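Local coordinates for protein RNA silencing suppressor p19 (Tomato bushy stunt virus, PDB 4J39) that probably suppresses the host's RNA silencing by binding small interfering RNA duplexes as a homodimer and selecting them by length, like a molecular caliper, at residues F37-G42 and G66-D71; T89-F94 and S98-G103; R21-E26 and N33-K38. One frame throughout, in Å; residues are numbered along the deposited sequence. Where two conformers were deposited one is given.

Contact 1 (F37-G42 and G66-D71); sequences FKESWG and GSWTGD. With SO4 (sulfate ion), chain E; nucleotides of chain B.
Trp41 and Trp68 meet as a T-shaped pair. The indole of Trp41 stands edge-on to the face of Trp68, with the planes at 88° and the five-membered rings 4.6 Å apart between centroids. The edge that leads is the one bearing NE1, which sits over the middle of the Trp68 indole, 3.5 Å from its CD2. Further along the same edge, Trp41 CZ2 packs 3.9 Å from Trp68 CZ3.

At the rim of the Trp68 ring, near its plane, comes the carboxylate of Glu39, turned 55° from the indole. Glu39 CG lies between the backbone N and the carbonyl carbon (chi1 55°), and the chain then runs out straight to this spot. Ser67 OG donates to Glu39 OE1 at 2.7 Å on the syn lone pair, while Trp68 NE1 gives OE2 only a weak bond of 3.1 Å. OE2 has stronger company in the hydroxyl of Tyr90 and a salt bridge to Lys119 of helix 108-124.

The contact joins strand 36-43 to the loop leading into helix 70-78, and it illustrates how a buried acid is made tolerable: several donors share the two oxygens, and the lysine probably favours the ionised form.

Contact 2 (T89-F94 and S98-G103); sequences TYSIRF and SITVSG. With SO4 (sulfate ion), chain F; nucleotides of chain C; nucleotides of chain B.
The beta hairpin of strands 87-94 and 97-104 forms one end of the four-stranded antiparallel sheet in the p19 core, and it shows how a single sheet can serve RNA on one face and a protein core on the other. The segments 89-94 and 98-103 run antiparallel at 176°, their axes 4.6 Å apart. Tyr90 with Val101 and Ile92 with Ile99 are the hydrogen-bonded pairs, each closed by two backbone bonds, such as Tyr90 N to Val101 O at 2.8 Å. Thr89 with Ser102, Ser91 with Thr100 and Arg93 with Ser98 are non-hydrogen-bonded pairs.

The side chains of Tyr90, Ile92, Ile99 and Val101 share the face turned to helix 108-124. Ile92 and Ile99 lie side by side, CG2 of the first 4.1 Å from CB of the second, and the Tyr90 hydroxyl bonds Glu39. Residues 98-102 also pair antiparallel with a strand of the second subunit, so the sheet continues through the dimer.

The face of Ser91, Arg93, Ser98 and Thr100 meets the RNA backbone. In one of the two conformers of Ser91, its OG shares a hydrogen bond of 2.9 Å with Thr100 OG1, and a water joins it and Ser98 OG to O3' of C11 of chain C. Ser98 OG itself bonds O2' of that nucleotide. Such contacts touch sugar and phosphate rather than base, consistent with selection by duplex length instead of sequence.

The Arg93 guanidinium meets an RNA phosphate and a sulfate at its edge: NH1 donates to OP1 of U12 of chain C at 3.1 Å, while NE and NH2 grip the sulfate, probably from the crystallisation liquor, NH2 reaching O2 at 2.7 Å.

Contact 3 (R21-E26 and N33-K38); sequences RLHNDE and NPLGFK. With nucleotides of chain B.
One face of the His23 imidazole carries the Leu35 side chain, and the carbonyl of Asn33 stands at the ring's edge. The leucine makes a CH-pi contact: CD2 lies 3.8 Å from the centroid of the His23 ring, 27° off the ring normal and shifted toward the rim, where its nearest neighbours are CG and CD2 of the histidine. Extended from the helix with CG anti to the backbone N (chi1 177°), the histidine brings its ring across to the loop.

At the edge, His23 NE2 is 3.2 Å from Asn33 O, but the angle is too poor for a hydrogen bond, and the closer approach of CE1 to that oxygen is a doubtful detail of the model. The example is thus one of helix and loop joined by the CH-pi contact of Leu35, with no hydrogen bond between the two segments.

The loop also borders the RNA: Pro34 CB is 3.7 Å from OP1 of C1 of chain B, at the 5' end of that strand. In p19 proteins the N-terminal helix bears tryptophans that stack on the duplex ends, a role helix 17-26 probably shares. Trp17 of the same helix also makes a cation-pi contact with Arg21. His23 joins helix 17-26 to the loop entering strand 36-43. Leu35 also packs on Tyr51 and Arg53 of strand 46-53, at the end of the sheet where strand 36-43 begins.

How the contacts relate
From the N terminus, contact 3 comes first, closing the short loop between helix 17-26 and the start of strand 36-43. Contact 1 opens on that strand, sharing Phe37 and Lys38 with contact 3, and closes a longer excursion through strand 46-53 and helix 58-65. Contact 2 follows as a separate hairpin. None nests inside another; contacts 3 and 1 merely overlap at their ends, their centres about 21 Å apart. Strand 36-43 is the common thread, since it lies next to strand 87-94: Arg93 N probably bonds Lys38 O, and Gly42 N probably bonds Thr89 O. Helix 17-26, the sheet and the loop before helix 70-78 are thus joined into one body.

Contact 1 (F37-G42 and G66-D71)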
loop_
_atom_site.group_PDB
_atom_site.type_symbol
_atom_site.label_atom_id
_atom_site.label_comp_id
_atom_site.label_asym_id
_atom_site.label_seq_id
_atom_site.Cartn_x
_atom_site.Cartn_y
_atom_site.Cartn_z
ATOM N N PHE A 37 -5.406 3.559 15.019
ATOM C CA PHE A 37 -4.532 3.150 13.928
ATOM C C PHE A 37 -3.375 4.188 13.909
ATOM O O PHE A 37 -3.537 5.290 14.485
ATOM C CB PHE A 37 -5.264 3.074 12.598
ATOM C CG PHE A 37 -5.707 4.411 12.065
ATOM C CD1 PHE A 37 -4.915 5.130 11.185
ATOM C CD2 PHE A 37 -6.999 4.954 12.417
ATOM C CE1 PHE A 37 -5.287 6.345 10.634
ATOM C CE2 PHE A 37 -7.349 6.162 11.901
ATOM C CZ PHE A 37 -6.490 6.867 11.003
ATOM N N LYS A 38 -2.278 3.797 13.280
ATOM C CA LYS A 38 -1.219 4.745 13.063
ATOM C C LYS A 38 -1.055 5.079 11.601
ATOM O O LYS A 38 -1.102 4.200 10.705
ATOM C CB LYS A 38 0.085 4.119 13.622
ATOM C CG LYS A 38 0.330 3.846 15.109
ATOM C CD LYS A 38 1.699 3.151 15.424
ATOM C CE LYS A 38 1.629 1.648 15.465
ATOM N NZ LYS A 38 0.860 1.200 16.665
ATOM N N GLU A 39 -0.654 6.355 11.252
ATOM C CA GLU A 39 -0.426 6.677 9.914
ATOM C C GLU A 39 0.728 7.699 9.938
ATOM O O GLU A 39 0.967 8.272 11.022
ATOM C CB GLU A 39 -1.660 7.365 9.177
ATOM C CG GLU A 39 -2.232 8.647 9.842
ATOM C CD GLU A 39 -3.486 9.261 9.181
ATOM O OE1 GLU A 39 -4.003 10.137 9.868
ATOM O OE2 GLU A 39 -3.804 8.811 8.064
ATOM N N SER A 40 1.364 7.814 8.832
ATOM C CA SER A 40 2.501 8.740 8.654
ATOM C C SER A 40 2.697 9.230 7.248
ATOM O O SER A 40 2.341 8.584 6.266
ATOM C CB SER A 40 3.753 8.029 9.201
ATOM O OG SER A 40 4.095 7.025 8.337
ATOM N N TRP A 41 3.244 10.452 7.103
ATOM C CA TRP A 41 3.619 11.023 5.877
ATOM C C TRP A 41 5.102 11.474 5.968
ATOM O O TRP A 41 5.469 12.086 6.975
ATOM C CB TRP A 41 2.863 12.229 5.541
ATOM C CG TRP A 41 1.491 12.049 4.768
ATOM C CD1 TRP A 41 0.253 12.116 5.282
ATOM C CD2 TRP A 41 1.368 11.784 3.398
ATOM N NE1 TRP A 41 -0.642 11.923 4.298
ATOM C CE2 TRP A 41 -0.010 11.664 3.123
ATOM C CE3 TRP A 41 2.263 11.565 2.379
ATOM C CZ2 TRP A 41 -0.432 11.396 1.885
ATOM C CZ3 TRP A 41 1.817 11.237 1.126
ATOM C CH2 TRP A 41 0.436 11.189 0.904
ATOM N N GLY A 42 5.857 11.021 4.993
ATOM C CA GLY A 42 7.294 11.301 4.861
ATOM C C GLY A 42 7.556 12.029 3.571
ATOM O O GLY A 42 7.093 11.632 2.487
ATOM N N GLY A 66 -10.768 12.669 7.852
ATOM C CA GLY A 66 -10.523 14.148 7.792
ATOM C C GLY A 66 -9.122 14.498 8.268
ATOM O O GLY A 66 -8.782 15.665 8.329
ATOM N N SER A 67 -8.275 13.514 8.588
ATOM C CA SER A 67 -6.955 13.881 9.283
ATOM C C SER A 67 -5.942 14.493 8.324
ATOM O O SER A 67 -4.955 15.174 8.754
ATOM C CB SER A 67 -6.392 12.659 10.009
ATOM O OG SER A 67 -5.931 11.786 9.090
ATOM N N TRP A 68 -6.131 14.328 7.035
ATOM C CA TRP A 68 -5.372 14.941 5.984
ATOM C C TRP A 68 -6.103 14.977 4.691
ATOM O O TRP A 68 -6.974 14.154 4.450
ATOM C CB TRP A 68 -3.944 14.291 5.835
ATOM C CG TRP A 68 -3.976 12.832 5.444
ATOM C CD1 TRP A 68 -3.950 11.771 6.292
ATOM C CD2 TRP A 68 -4.108 12.332 4.140
ATOM N NE1 TRP A 68 -4.019 10.597 5.549
ATOM C CE2 TRP A 68 -4.149 10.897 4.227
ATOM C CE3 TRP A 68 -4.131 12.902 2.886
ATOM C CZ2 TRP A 68 -4.255 10.090 3.057
ATOM C CZ3 TRP A 68 -4.233 12.148 1.768
ATOM C CH2 TRP A 68 -4.286 10.740 1.856
ATOM N N THR A 69 -5.743 15.927 3.812
ATOM C CA THR A 69 -6.336 16.056 2.492
ATOM C C THR A 69 -5.225 16.196 1.464
ATOM O O THR A 69 -3.997 16.462 1.820
ATOM C CB THR A 69 -7.279 17.271 2.474
ATOM O OG1 THR A 69 -6.405 18.408 2.640
ATOM C CG2 THR A 69 -8.366 17.279 3.520
ATOM N N GLY A 70 -5.518 16.116 0.201
ATOM C CA GLY A 70 -4.530 16.357 -0.865
ATOM C C GLY A 70 -3.914 17.773 -0.682
ATOM O O GLY A 70 -2.642 17.947 -0.801
ATOM N N ASP A 71 -4.788 18.715 -0.363
ATOM C CA ASP A 71 -4.305 20.096 -0.131
ATOM C C ASP A 71 -3.381 20.228 1.083
ATOM O O ASP A 71 -2.305 20.892 1.009
ATOM C CB ASP A 71 -5.434 21.076 -0.007
ATOM C CG ASP A 71 -6.176 21.346 -1.362
ATOM O OD1 ASP A 71 -7.214 22.038 -1.238
ATOM O OD2 ASP A 71 -5.715 20.945 -2.446
HETATM S S SO4 E . -7.834 13.591 -1.049
HETATM O O1 SO4 E . -9.080 13.629 -1.826
HETATM O O2 SO4 E . -6.741 13.167 -2.006
HETATM O O3 SO4 E . -7.782 14.906 -0.382
HETATM O O4 SO4 E . -7.890 12.688 0.091
ATOM O OP3 C B 1 -0.545 -0.246 18.152
ATOM P P C B 1 -1.446 -0.266 19.334
ATOM O OP1 C B 1 -2.836 -0.058 18.857
ATOM O OP2 C B 1 -1.125 -1.458 20.228
ATOM O "O5'" C B 1 -1.122 1.096 20.103
ATOM C "C5'" C B 1 0.263 1.431 20.356
ATOM C "C4'" C B 1 0.458 2.693 21.187
ATOM O "O4'" C B 1 0.214 2.470 22.606
ATOM C "C3'" C B 1 1.865 3.187 21.113
ATOM O "O3'" C B 1 2.071 3.906 19.899
ATOM C "C2'" C B 1 1.966 4.013 22.410
ATOM O "O2'" C B 1 1.275 5.274 22.402
ATOM C "C1'" C B 1 1.285 3.048 23.354
ATOM N N1 C B 1 2.178 1.900 23.903
ATOM C C2 C B 1 3.101 2.167 24.899
ATOM O O2 C B 1 3.188 3.312 25.312
ATOM N N3 C B 1 3.883 1.140 25.423
ATOM C C4 C B 1 3.746 -0.099 24.931
ATOM N N4 C B 1 4.513 -1.088 25.458
ATOM C C5 C B 1 2.806 -0.397 23.897
ATOM C C6 C B 1 2.060 0.637 23.416
#

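Contact 2 (T89-F94 and S98-G103)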
loop_
_atom_site.group_PDB
_atom_site.type_symbol
_atom_site.label_atom_id
_atom_site.label_comp_id
_atom_site.label_asym_id
_atom_site.label_seq_id
_atom_site.Cartn_x
_atom_site.Cartn_y
_atom_site.Cartn_z
ATOM N N THR A 89 6.180 9.371 0.938
ATOM C CA THR A 89 5.611 8.118 1.415
ATOM C C THR A 89 4.499 8.288 2.404
ATOM O O THR A 89 4.603 9.046 3.403
ATOM C CB THR A 89 6.684 7.184 2.084
ATOM O OG1 THR A 89 7.728 6.898 1.193
ATOM C CG2 THR A 89 6.145 5.856 2.400
ATOM N N TYR A 90 3.370 7.565 2.168
ATOM C CA TYR A 90 2.318 7.521 3.162
ATOM C C TYR A 90 2.261 6.078 3.703
ATOM O O TYR A 90 2.402 5.129 2.888
ATOM C CB TYR A 90 0.931 7.871 2.509
ATOM C CG TYR A 90 -0.174 7.666 3.483
ATOM C CD1 TYR A 90 -0.395 8.478 4.607
ATOM C CD2 TYR A 90 -1.024 6.549 3.363
ATOM C CE1 TYR A 90 -1.417 8.332 5.469
ATOM C CE2 TYR A 90 -2.037 6.294 4.265
ATOM C CZ TYR A 90 -2.270 7.139 5.346
ATOM O OH TYR A 90 -3.262 6.991 6.236
ATOM N N SER A 91 2.157 5.895 4.983
ATOM C CA SER A 91 1.945 4.582 5.592
ATOM C C SER A 91 0.822 4.578 6.542
ATOM O O SER A 91 0.592 5.539 7.262
ATOM C CB SER A 91 3.170 4.238 6.342
ATOM O OG SER A 91 3.395 2.822 6.317
ATOM N N ILE A 92 0.089 3.466 6.627
ATOM C CA ILE A 92 -0.925 3.294 7.590
ATOM C C ILE A 92 -0.868 1.798 8.117
ATOM O O ILE A 92 -0.568 0.886 7.299
ATOM C CB ILE A 92 -2.355 3.568 7.052
ATOM C CG1 ILE A 92 -3.355 3.452 8.183
ATOM C CG2 ILE A 92 -2.612 2.853 5.702
ATOM C CD1 ILE A 92 -4.792 3.987 7.694
ATOM N N ARG A 93 -1.035 1.605 9.409
ATOM C CA ARG A 93 -1.084 0.318 10.000
ATOM C C ARG A 93 -2.330 0.168 10.895
ATOM O O ARG A 93 -2.638 1.047 11.754
ATOM C CB ARG A 93 0.187 0.060 10.794
ATOM C CG ARG A 93 0.081 -1.222 11.570
ATOM C CD ARG A 93 1.337 -1.876 11.754
ATOM N NE ARG A 93 1.201 -3.158 12.470
ATOM C CZ ARG A 93 2.214 -3.980 12.690
ATOM N NH1 ARG A 93 3.421 -3.659 12.237
ATOM N NH2 ARG A 93 2.049 -5.091 13.387
ATOM N N PHE A 94 -3.078 -0.917 10.634
ATOM C CA PHE A 94 -4.271 -1.213 11.415
ATOM C C PHE A 94 -4.462 -2.742 11.485
ATOM O O PHE A 94 -4.377 -3.417 10.439
ATOM C CB PHE A 94 -5.462 -0.520 10.761
ATOM C CG PHE A 94 -6.724 -0.658 11.523
ATOM C CD1 PHE A 94 -6.831 -0.309 12.865
ATOM C CD2 PHE A 94 -7.887 -1.157 10.845
ATOM C CE1 PHE A 94 -8.083 -0.410 13.555
ATOM C CE2 PHE A 94 -9.073 -1.313 11.534
ATOM C CZ PHE A 94 -9.180 -0.935 12.843
ATOM N N SER A 98 -0.055 -3.396 7.322
ATOM C CA SER A 98 0.556 -2.110 6.930
ATOM C C SER A 98 0.431 -1.958 5.430
ATOM O O SER A 98 0.621 -2.919 4.660
ATOM C CB SER A 98 1.997 -2.193 7.341
ATOM O OG SER A 98 2.664 -1.139 6.809
ATOM N N ILE A 99 -0.013 -0.773 5.007
ATOM C CA ILE A 99 0.004 -0.360 3.644
ATOM C C ILE A 99 0.909 0.871 3.473
ATOM O O ILE A 99 0.753 1.886 4.198
ATOM C CB ILE A 99 -1.394 -0.085 3.081
ATOM C CG1 ILE A 99 -2.278 -1.355 3.339
ATOM C CG2 ILE A 99 -1.359 0.315 1.620
ATOM C CD1 ILE A 99 -3.783 -1.156 2.820
ATOM N N THR A 100 1.782 0.842 2.506
ATOM C CA THR A 100 2.633 2.010 2.236
ATOM C C THR A 100 2.451 2.445 0.756
ATOM O O THR A 100 2.507 1.658 -0.178
ATOM C CB THR A 100 4.083 1.739 2.561
ATOM O OG1 THR A 100 4.197 1.394 3.947
ATOM C CG2 THR A 100 4.976 2.916 2.255
ATOM N N VAL A 101 2.332 3.730 0.483
ATOM C CA VAL A 101 2.190 4.211 -0.815
ATOM C C VAL A 101 3.328 5.207 -1.032
ATOM O O VAL A 101 3.462 6.155 -0.256
ATOM C CB VAL A 101 0.788 4.996 -1.055
ATOM C CG1 VAL A 101 0.645 5.637 -2.485
ATOM C CG2 VAL A 101 -0.464 4.190 -0.669
ATOM N N SER A 102 4.151 4.981 -2.049
ATOM C CA SER A 102 5.446 5.745 -2.160
ATOM C C SER A 102 5.732 6.148 -3.600
ATOM O O SER A 102 5.381 5.413 -4.589
ATOM C CB SER A 102 6.627 4.903 -1.590
ATOM O OG SER A 102 6.633 3.589 -2.031
ATOM N N GLY A 103 6.450 7.264 -3.797
ATOM C CA GLY A 103 7.016 7.558 -5.062
ATOM C C GLY A 103 7.595 8.973 -5.035
ATOM O O GLY A 103 7.710 9.531 -3.985
HETATM S S SO4 F . -0.757 -4.596 15.240
HETATM O O1 SO4 F . -1.275 -3.675 14.125
HETATM O O2 SO4 F . -0.117 -5.871 14.862
HETATM O O3 SO4 F . 0.261 -3.958 16.104
HETATM O O4 SO4 F . -1.938 -4.995 16.003
ATOM P P U C 12 5.473 -1.325 9.897
ATOM O OP1 U C 12 4.098 -1.217 10.484
ATOM O OP2 U C 12 6.459 -0.804 10.787
ATOM O "O5'" U C 12 5.813 -2.807 9.448
ATOM C "C5'" U C 12 4.907 -3.529 8.566
ATOM C "C4'" U C 12 5.435 -4.891 8.200
ATOM O "O4'" U C 12 6.675 -4.681 7.479
ATOM C "C3'" U C 12 5.919 -5.750 9.370
ATOM O "O3'" U C 12 4.909 -6.434 10.047
ATOM C "C2'" U C 12 6.782 -6.749 8.626
ATOM O "O2'" U C 12 6.070 -7.649 7.793
ATOM C "C1'" U C 12 7.535 -5.768 7.762
ATOM N N1 U C 12 8.762 -5.132 8.308
ATOM C C2 U C 12 9.909 -5.872 8.251
ATOM O O2 U C 12 9.924 -7.029 7.898
ATOM N N3 U C 12 11.045 -5.216 8.702
ATOM C C4 U C 12 11.214 -3.941 9.189
ATOM O O4 U C 12 12.368 -3.565 9.486
ATOM C C5 U C 12 9.967 -3.194 9.208
ATOM C C6 U C 12 8.823 -3.821 8.782
ATOM P P U B 12 10.006 0.609 -5.401
ATOM O OP1 U B 12 9.156 0.603 -6.634
ATOM O OP2 U B 12 11.267 -0.017 -5.638
ATOM O "O5'" U B 12 10.178 2.067 -4.803
ATOM C "C5'" U B 12 9.006 2.885 -4.524
ATOM C "C4'" U B 12 9.371 4.205 -3.899
ATOM O "O4'" U B 12 10.009 3.908 -2.632
ATOM C "C3'" U B 12 10.477 4.991 -4.607
ATOM O "O3'" U B 12 10.047 5.741 -5.702
ATOM C "C2'" U B 12 10.889 5.931 -3.493
ATOM O "O2'" U B 12 9.921 6.908 -3.147
ATOM C "C1'" U B 12 10.977 4.911 -2.384
ATOM N N1 U B 12 12.246 4.159 -2.205
ATOM C C2 U B 12 13.243 4.800 -1.525
ATOM O O2 U B 12 13.165 5.960 -1.191
ATOM N N3 U B 12 14.384 4.039 -1.316
ATOM C C4 U B 12 14.677 2.743 -1.668
ATOM O O4 U B 12 15.773 2.262 -1.311
ATOM C C5 U B 12 13.575 2.104 -2.369
ATOM C C6 U B 12 12.439 2.836 -2.606
ATOM P P C C 11 8.284 3.845 9.006
ATOM O OP1 C C 11 7.166 4.676 9.525
ATOM O OP2 C C 11 9.544 3.335 9.724
ATOM O "O5'" C C 11 7.697 2.449 8.471
ATOM C "C5'" C C 11 6.510 2.475 7.667
ATOM C "C4'" C C 11 6.446 1.120 7.005
ATOM O "O4'" C C 11 7.535 0.946 6.074
ATOM C "C3'" C C 11 6.626 -0.104 7.893
ATOM O "O3'" C C 11 5.461 -0.345 8.635
ATOM C "C2'" C C 11 6.866 -1.164 6.859
ATOM O "O2'" C C 11 5.639 -1.414 6.130
ATOM C "C1'" C C 11 7.872 -0.417 6.035
ATOM N N1 C C 11 9.311 -0.507 6.467
ATOM C C2 C C 11 10.025 -1.649 6.140
ATOM O O2 C C 11 9.497 -2.569 5.538
ATOM N N3 C C 11 11.329 -1.735 6.489
ATOM C C4 C C 11 11.871 -0.745 7.192
ATOM N N4 C C 11 13.165 -0.826 7.560
ATOM C C5 C C 11 11.173 0.398 7.561
ATOM C C6 C C 11 9.885 0.482 7.185
HETATM O O HOH W 1 2.698 1.357 8.646
#

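Contact 3 (R21-E26 and N33-K38)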
loop_
_atom_site.group_PDB
_atom_site.type_symbol
_atom_site.label_atom_id
_atom_site.label_comp_id
_atom_site.label_asym_id
_atom_site.label_seq_id
_atom_site.Cartn_x
_atom_site.Cartn_y
_atom_site.Cartn_z
ATOM N N ARG A 21 -2.371 -0.159 28.574
ATOM C CA ARG A 21 -2.445 -1.346 29.463
ATOM C C ARG A 21 -3.865 -1.587 29.881
ATOM O O ARG A 21 -4.364 -2.720 29.807
ATOM C CB ARG A 21 -1.521 -1.165 30.667
ATOM C CG ARG A 21 -0.031 -1.314 30.296
ATOM C CD ARG A 21 0.936 -1.211 31.533
ATOM N NE ARG A 21 0.799 0.073 32.227
ATOM C CZ ARG A 21 1.660 0.622 33.078
ATOM N NH1 ARG A 21 2.787 -0.008 33.463
ATOM N NH2 ARG A 21 1.351 1.792 33.617
ATOM N N LEU A 22 -4.582 -0.504 30.282
ATOM C CA LEU A 22 -5.953 -0.649 30.693
ATOM C C LEU A 22 -6.819 -1.150 29.571
ATOM O O LEU A 22 -7.664 -2.039 29.788
ATOM C CB LEU A 22 -6.537 0.698 31.212
ATOM C CG LEU A 22 -6.034 1.150 32.559
ATOM C CD1 LEU A 22 -6.483 2.608 32.758
ATOM C CD2 LEU A 22 -6.589 0.138 33.600
ATOM N N HIS A 23 -6.581 -0.667 28.339
ATOM C CA HIS A 23 -7.357 -1.105 27.230
ATOM C C HIS A 23 -7.076 -2.608 26.957
ATOM O O HIS A 23 -7.957 -3.344 26.566
ATOM C CB HIS A 23 -7.056 -0.330 25.972
ATOM C CG HIS A 23 -7.789 -0.813 24.778
ATOM N ND1 HIS A 23 -7.190 -1.575 23.795
ATOM C CD2 HIS A 23 -9.101 -0.775 24.471
ATOM C CE1 HIS A 23 -8.096 -1.844 22.884
ATOM N NE2 HIS A 23 -9.259 -1.362 23.268
ATOM N N ASN A 24 -5.817 -2.959 27.112
ATOM C CA ASN A 24 -5.374 -4.352 26.875
ATOM C C ASN A 24 -6.074 -5.303 27.828
ATOM O O ASN A 24 -6.594 -6.271 27.359
ATOM C CB ASN A 24 -3.853 -4.484 26.980
ATOM C CG ASN A 24 -3.149 -4.061 25.695
ATOM O OD1 ASN A 24 -3.791 -3.845 24.658
ATOM N ND2 ASN A 24 -1.844 -3.932 25.754
ATOM N N ASP A 25 -6.125 -4.970 29.117
ATOM C CA ASP A 25 -6.824 -5.787 30.155
ATOM C C ASP A 25 -8.324 -5.925 29.932
ATOM O O ASP A 25 -8.934 -6.887 30.419
ATOM C CB ASP A 25 -6.670 -5.166 31.550
ATOM C CG ASP A 25 -5.223 -5.041 32.017
ATOM O OD1 ASP A 25 -4.320 -5.702 31.450
ATOM O OD2 ASP A 25 -4.993 -4.243 32.980
ATOM N N GLU A 26 -8.942 -4.939 29.272
ATOM C CA GLU A 26 -10.396 -4.841 29.045
ATOM C C GLU A 26 -10.911 -5.554 27.849
ATOM O O GLU A 26 -12.098 -5.829 27.812
ATOM C CB GLU A 26 -10.858 -3.327 28.828
ATOM C CG GLU A 26 -10.768 -2.505 30.049
ATOM C CD GLU A 26 -11.321 -1.071 29.891
ATOM O OE1 GLU A 26 -12.441 -0.868 30.442
ATOM O OE2 GLU A 26 -10.687 -0.190 29.251
ATOM N N ASN A 33 -9.098 -5.378 17.953
ATOM C CA ASN A 33 -9.838 -4.207 18.565
ATOM C C ASN A 33 -8.974 -3.187 19.316
ATOM O O ASN A 33 -9.165 -2.946 20.482
ATOM C CB ASN A 33 -11.076 -4.626 19.352
ATOM C CG ASN A 33 -12.223 -5.048 18.402
ATOM O OD1 ASN A 33 -12.963 -4.193 17.837
ATOM N ND2 ASN A 33 -12.310 -6.330 18.151
ATOM N N PRO A 34 -8.008 -2.611 18.593
ATOM C CA PRO A 34 -7.066 -1.622 19.123
ATOM C C PRO A 34 -7.794 -0.329 19.410
ATOM O O PRO A 34 -8.907 -0.143 18.952
ATOM C CB PRO A 34 -6.098 -1.467 17.987
ATOM C CG PRO A 34 -6.812 -1.681 16.774
ATOM C CD PRO A 34 -7.866 -2.756 17.139
ATOM N N LEU A 35 -7.127 0.562 20.106
ATOM C CA LEU A 35 -7.663 1.935 20.336
ATOM C C LEU A 35 -7.816 2.708 19.049
ATOM O O LEU A 35 -8.705 3.512 18.901
ATOM C CB LEU A 35 -6.799 2.686 21.366
ATOM C CG LEU A 35 -6.895 2.176 22.793
ATOM C CD1 LEU A 35 -5.707 2.809 23.535
ATOM C CD2 LEU A 35 -8.287 2.461 23.520
ATOM N N GLY A 36 -6.941 2.446 18.097
ATOM C CA GLY A 36 -6.965 3.128 16.809
ATOM C C GLY A 36 -5.949 2.644 15.831
ATOM O O GLY A 36 -5.515 1.450 15.882
ATOM N N PHE A 37 -5.406 3.559 15.019
ATOM C CA PHE A 37 -4.532 3.150 13.928
ATOM C C PHE A 37 -3.375 4.188 13.909
ATOM O O PHE A 37 -3.537 5.290 14.485
ATOM C CB PHE A 37 -5.264 3.074 12.598
ATOM C CG PHE A 37 -5.707 4.411 12.065
ATOM C CD1 PHE A 37 -4.915 5.130 11.185
ATOM C CD2 PHE A 37 -6.999 4.954 12.417
ATOM C CE1 PHE A 37 -5.287 6.345 10.634
ATOM C CE2 PHE A 37 -7.349 6.162 11.901
ATOM C CZ PHE A 37 -6.490 6.867 11.003
ATOM N N LYS A 38 -2.278 3.797 13.280
ATOM C CA LYS A 38 -1.219 4.745 13.063
ATOM C C LYS A 38 -1.055 5.079 11.601
ATOM O O LYS A 38 -1.102 4.200 10.705
ATOM C CB LYS A 38 0.085 4.119 13.622
ATOM C CG LYS A 38 0.330 3.846 15.109
ATOM C CD LYS A 38 1.699 3.151 15.424
ATOM C CE LYS A 38 1.629 1.648 15.465
ATOM N NZ LYS A 38 0.860 1.200 16.665
ATOM O OP3 C B 1 -0.545 -0.246 18.152
ATOM P P C B 1 -1.446 -0.266 19.334
ATOM O OP1 C B 1 -2.836 -0.058 18.857
ATOM O OP2 C B 1 -1.125 -1.458 20.228
ATOM O "O5'" C B 1 -1.122 1.096 20.103
ATOM C "C5'" C B 1 0.263 1.431 20.356
ATOM C "C4'" C B 1 0.458 2.693 21.187
ATOM O "O4'" C B 1 0.214 2.470 22.606
ATOM C "C3'" C B 1 1.865 3.187 21.113
ATOM O "O3'" C B 1 2.071 3.906 19.899
ATOM C "C2'" C B 1 1.966 4.013 22.410
ATOM O "O2'" C B 1 1.275 5.274 22.402
ATOM C "C1'" C B 1 1.285 3.048 23.354
ATOM N N1 C B 1 2.178 1.900 23.903
ATOM C C2 C B 1 3.101 2.167 24.899
ATOM O O2 C B 1 3.188 3.312 25.312
ATOM N N3 C B 1 3.883 1.140 25.423
ATOM C C4 C B 1 3.746 -0.099 24.931
ATOM N N4 C B 1 4.513 -1.088 25.458
ATOM C C5 C B 1 2.806 -0.397 23.897
ATOM C C6 C B 1 2.060 0.637 23.416
#